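Local coordinates for protein intracellular serine protease (Bacillus licheniformis, PDB 4ZOQ) that probably cuts peptide bonds as a subtilisin-like serine endopeptidase of the S8 family, a protease linked to lanthipeptides, at residues Trp71-Gly76 against Thr104-Leu109; Ser80-Gly85 against Thr249-Lys254. All coordinates share one frame; numbering follows the deposited sequence.

Interaction 1. Residues Trp71-Gly76 against Thr104-Leu109; sequences WNYIDG and TPYQVL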
# COMPACT_ATOMS: atom_id res chain seq x y z
N TRP B 71 14.17 3.33 -4.82
CA TRP B 71 14.45 2.68 -6.08
C TRP B 71 13.25 2.65 -7.04
O TRP B 71 12.11 2.40 -6.64
CB TRP B 71 14.94 1.27 -5.80
CG TRP B 71 15.60 0.64 -6.97
CD1 TRP B 71 15.17 -0.43 -7.69
CD2 TRP B 71 16.80 1.10 -7.61
NE1 TRP B 71 16.05 -0.71 -8.71
CE2 TRP B 71 17.06 0.23 -8.69
CE3 TRP B 71 17.69 2.15 -7.36
CZ2 TRP B 71 18.17 0.37 -9.51
CZ3 TRP B 71 18.80 2.30 -8.19
CH2 TRP B 71 19.03 1.41 -9.25
N ASN B 72 13.52 2.99 -8.29
CA ASN B 72 12.57 2.80 -9.38
C ASN B 72 12.86 1.47 -10.09
O ASN B 72 13.88 1.32 -10.77
CB ASN B 72 12.67 3.99 -10.35
CG ASN B 72 11.75 3.87 -11.54
OD1 ASN B 72 11.23 2.79 -11.87
ND2 ASN B 72 11.55 5.00 -12.22
N TYR B 73 11.97 0.49 -9.93
CA TYR B 73 12.21 -0.84 -10.50
C TYR B 73 11.86 -0.90 -11.98
O TYR B 73 12.19 -1.86 -12.67
CB TYR B 73 11.44 -1.91 -9.73
CG TYR B 73 11.96 -2.08 -8.32
CD1 TYR B 73 12.91 -3.05 -8.02
CD2 TYR B 73 11.54 -1.23 -7.31
CE1 TYR B 73 13.40 -3.19 -6.74
CE2 TYR B 73 12.03 -1.36 -6.03
CZ TYR B 73 12.95 -2.34 -5.74
OH TYR B 73 13.43 -2.46 -4.45
N ILE B 74 11.17 0.12 -12.47
CA ILE B 74 10.75 0.14 -13.86
C ILE B 74 11.92 0.57 -14.75
O ILE B 74 12.12 0.03 -15.83
CB ILE B 74 9.50 1.05 -14.07
CG1 ILE B 74 8.27 0.34 -13.51
CG2 ILE B 74 9.24 1.33 -15.54
CD1 ILE B 74 7.04 1.19 -13.43
N ASP B 75 12.68 1.57 -14.29
CA ASP B 75 13.80 2.07 -15.06
C ASP B 75 15.16 1.70 -14.49
O ASP B 75 16.19 2.08 -15.04
CB ASP B 75 13.69 3.59 -15.16
CG ASP B 75 12.47 4.03 -15.93
OD1 ASP B 75 11.86 3.18 -16.63
OD2 ASP B 75 12.11 5.22 -15.82
N GLY B 76 15.18 0.97 -13.37
CA GLY B 76 16.43 0.62 -12.73
C GLY B 76 17.27 1.80 -12.28
O GLY B 76 18.50 1.71 -12.23
N THR B 104 9.77 5.74 2.46
CA THR B 104 10.66 5.37 1.36
C THR B 104 9.89 4.88 0.14
O THR B 104 9.20 3.87 0.21
CB THR B 104 11.63 4.24 1.76
OG1 THR B 104 12.22 4.50 3.03
CG2 THR B 104 12.69 4.05 0.69
N PRO B 105 10.07 5.56 -1.00
CA PRO B 105 9.35 5.19 -2.23
C PRO B 105 10.01 3.99 -2.93
O PRO B 105 11.22 4.03 -3.17
CB PRO B 105 9.45 6.45 -3.10
CG PRO B 105 10.77 7.09 -2.67
CD PRO B 105 10.97 6.72 -1.20
N TYR B 106 9.23 2.94 -3.18
CA TYR B 106 9.62 1.85 -4.06
C TYR B 106 8.73 1.89 -5.28
O TYR B 106 7.61 1.35 -5.26
CB TYR B 106 9.49 0.49 -3.36
CG TYR B 106 10.49 0.26 -2.25
CD1 TYR B 106 10.39 0.94 -1.04
CD2 TYR B 106 11.54 -0.63 -2.41
CE1 TYR B 106 11.29 0.73 -0.02
CE2 TYR B 106 12.46 -0.85 -1.39
CZ TYR B 106 12.32 -0.17 -0.20
OH TYR B 106 13.22 -0.38 0.82
N GLN B 107 9.23 2.53 -6.33
CA GLN B 107 8.45 2.81 -7.54
C GLN B 107 8.30 1.59 -8.44
O GLN B 107 9.25 1.16 -9.10
CB GLN B 107 9.07 3.97 -8.33
CG GLN B 107 8.29 4.29 -9.60
CD GLN B 107 8.68 5.64 -10.19
OE1 GLN B 107 9.60 6.29 -9.72
NE2 GLN B 107 7.93 6.09 -11.18
N VAL B 108 7.11 1.02 -8.45
CA VAL B 108 6.83 -0.16 -9.27
C VAL B 108 5.69 0.09 -10.24
O VAL B 108 5.30 -0.80 -10.99
CB VAL B 108 6.50 -1.36 -8.39
CG1 VAL B 108 7.64 -1.63 -7.42
CG2 VAL B 108 5.21 -1.12 -7.62
N LEU B 109 5.16 1.30 -10.22
CA LEU B 109 4.07 1.70 -11.10
C LEU B 109 4.43 2.96 -11.87
O LEU B 109 5.22 3.80 -11.40
CB LEU B 109 2.77 1.96 -10.33
CG LEU B 109 2.20 0.90 -9.38
CD1 LEU B 109 1.03 1.50 -8.61
CD2 LEU B 109 1.77 -0.33 -10.15
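Q107 of strand 102-110 is bridged to N72 through the residues on either side of N72, the pattern of a parallel pair: Q107 N donates to W71 O at 2.9 Å, and Q107 O accepts from Y73 N. Through this single bridge the short, weakly bonded strand 71-72 runs beside strand 102-110 of the central, mainly parallel sheet of the subtilase fold, the two chain directions only 6° apart. Over the bridge the packing is close. The carboxamides of N72 and Q107 lie stacked, their planes 17° apart, with ND2 of N72 3.4 Å from OE1 of Q107 at an angle too poor for a hydrogen bond, so flat surfaces meet instead of polar ends. Q107 reaches this position because CG is anti to the backbone N (chi1 -180°) and the chain beyond stays extended. The Y73 ring lies alongside Y106 and V108: its CE2 comes to 3.7 Å from CD2 of Y106, and V108 CG1 approaches obliquely. Both tyrosines lead the same way toward helix 116-128 and its end, where their hydroxyls are hydrogen-bonded to D125 and D129 respectively. Toward solvent the contact loosens: the indole of exposed W71 leads away from 104-109, though its CD1 lies over the centre of the Y73 ring, 3.3 Å above the plane. I74, partly exposed at the rim, contributes its CD1, which reaches the backbone of V108 and L109. Beyond it the chain turns off. I74 N closes an Asx turn on N72 OD1 at 2.7 Å, slightly tilted from the carbonyl plane, and D75 N adds the bond of an Asx motif, meeting N72 OD1 from above that plane at 3.1 Å.

Interaction 2. Residues Ser80-Gly85 against Thr249-Lys254; sequences SGDPTG and TYPKGK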
# COMPACT_ATOMS: atom_id res chain seq x y z
N SER B 80 13.08 9.59 -9.06
CA SER B 80 13.33 11.00 -9.35
C SER B 80 12.07 11.87 -9.28
O SER B 80 12.14 13.11 -9.40
CB SER B 80 13.97 11.15 -10.73
OG SER B 80 13.14 10.59 -11.71
N GLY B 81 10.91 11.24 -9.17
CA GLY B 81 9.66 11.97 -9.07
C GLY B 81 8.46 11.05 -9.13
O GLY B 81 8.57 9.87 -8.84
N ASP B 82 7.31 11.60 -9.48
CA ASP B 82 6.07 10.82 -9.51
C ASP B 82 5.20 11.30 -10.67
O ASP B 82 4.44 12.24 -10.52
CB ASP B 82 5.32 10.97 -8.19
CG ASP B 82 4.04 10.17 -8.13
OD1 ASP B 82 3.77 9.37 -9.04
OD2 ASP B 82 3.27 10.39 -7.17
N PRO B 83 5.28 10.60 -11.81
CA PRO B 83 4.61 11.04 -13.03
C PRO B 83 3.08 11.05 -12.90
O PRO B 83 2.44 12.00 -13.37
CB PRO B 83 5.08 10.02 -14.06
CG PRO B 83 5.34 8.76 -13.25
CD PRO B 83 5.88 9.26 -11.93
N THR B 84 2.50 10.03 -12.28
CA THR B 84 1.04 9.94 -12.22
C THR B 84 0.44 10.66 -11.00
O THR B 84 -0.70 11.14 -11.07
CB THR B 84 0.58 8.48 -12.19
OG1 THR B 84 0.91 7.90 -10.92
CG2 THR B 84 1.26 7.69 -13.29
N GLY B 85 1.22 10.79 -9.93
CA GLY B 85 0.74 11.45 -8.72
C GLY B 85 0.17 10.50 -7.66
O GLY B 85 -0.11 10.89 -6.53
N THR B 249 -2.07 15.13 -0.81
CA THR B 249 -0.91 15.82 -1.35
C THR B 249 -0.74 15.33 -2.77
O THR B 249 -0.84 14.14 -3.06
CB THR B 249 0.35 15.57 -0.52
OG1 THR B 249 0.45 14.18 -0.24
CG2 THR B 249 0.29 16.31 0.80
N TYR B 250 -0.51 16.28 -3.66
CA TYR B 250 -0.43 16.02 -5.09
C TYR B 250 0.87 16.68 -5.57
O TYR B 250 1.27 17.70 -4.98
CB TYR B 250 -1.68 16.56 -5.78
CG TYR B 250 -1.98 15.94 -7.13
CD1 TYR B 250 -2.31 14.59 -7.25
CD2 TYR B 250 -1.98 16.73 -8.28
CE1 TYR B 250 -2.59 14.02 -8.48
CE2 TYR B 250 -2.27 16.18 -9.52
CZ TYR B 250 -2.58 14.83 -9.61
OH TYR B 250 -2.87 14.30 -10.83
N PRO B 251 1.56 16.07 -6.56
CA PRO B 251 2.86 16.60 -6.98
C PRO B 251 2.78 18.10 -7.27
O PRO B 251 1.96 18.55 -8.07
CB PRO B 251 3.18 15.80 -8.24
CG PRO B 251 2.45 14.50 -8.06
CD PRO B 251 1.17 14.88 -7.35
N LYS B 252 3.60 18.88 -6.58
CA LYS B 252 3.42 20.32 -6.57
C LYS B 252 3.60 20.93 -7.97
O LYS B 252 2.98 21.94 -8.29
CB LYS B 252 4.39 20.96 -5.58
CG LYS B 252 5.59 21.57 -6.24
CD LYS B 252 6.73 21.84 -5.28
CE LYS B 252 7.51 20.58 -4.97
NZ LYS B 252 8.53 20.91 -3.95
N GLY B 253 4.41 20.30 -8.81
CA GLY B 253 4.63 20.85 -10.13
C GLY B 253 3.67 20.30 -11.16
O GLY B 253 3.88 20.46 -12.35
N LYS B 254 2.60 19.65 -10.70
CA LYS B 254 1.64 19.02 -11.60
C LYS B 254 0.33 19.78 -11.46
O LYS B 254 0.00 20.21 -10.37
CB LYS B 254 1.50 17.53 -11.26
CG LYS B 254 0.80 16.69 -12.32
CD LYS B 254 0.51 15.27 -11.86
CE LYS B 254 -0.36 14.53 -12.89
NZ LYS B 254 0.46 13.81 -13.90
O HOH W 1 -3.64 11.61 -11.48
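Two irregular loops meet where G85, at a positive phi of 95°, lies with its CA 5.8 Å from the CA of P251, which opens a type I turn running to K254. The P251 ring points at the glycine, its CG 3.6 Å from G85 CA, and the same CG also rests against D82 O. In practice only a glycine fits here, since a beta carbon would clash with Y250 CE1 and be pressed by the backbone angles against the carbonyl O of T84. D82 shapes the loop from within: its OD1 accepts from G85 N, met from above the carboxylate plane, in an Asx motif, while S52 and T88 hold the two carboxylate oxygens. G85 is the N-cap of helix 86-97, which in the subtilase fold starts with the predicted charge-relay histidine H86, so this loop leads straight into the catalytic site. Farther out, K254 stretches across from its turn toward the 80-85 loop with three extended torsions and then bends at chi4 (90°), which swings NZ onto P83 O at 2.7 Å, nearly in line with the carbonyl. With the lysine cut back to an alanine, P83 O would probably lose this donor, and the T84 carbonyl the CE methylene lying beside it. P251 CD lies over one face of the Y250 ring, toward its rim, and the Y250 OH reaches T84 O through a water, which lies in the ring plane 2.9 Å from OH and donates to T84 O at 3.0 Å.

In the fold
The segments of interactions 1 and 2 alternate along the chain, and their centres lie 14 Å apart on the same side of the chain's centre. They meet at Q107, whose amide packs on the loop of interaction 2: OE1 of Q107 is 3.8 Å from G81 O, and NE2 of Q107 is 3.8 Å from P83 CD. Both contacts also border the predicted charge-relay residues. From interaction 1, the L109 side chain comes within about 4 Å of that of D51 and about 5 Å of that of H86. From interaction 2, the T84 side chain is about 6 Å from that of D51 and about 4 Å from that of H86. Residues 104-109 and 80-85 thus both lie close to the predicted D51-H86 pair.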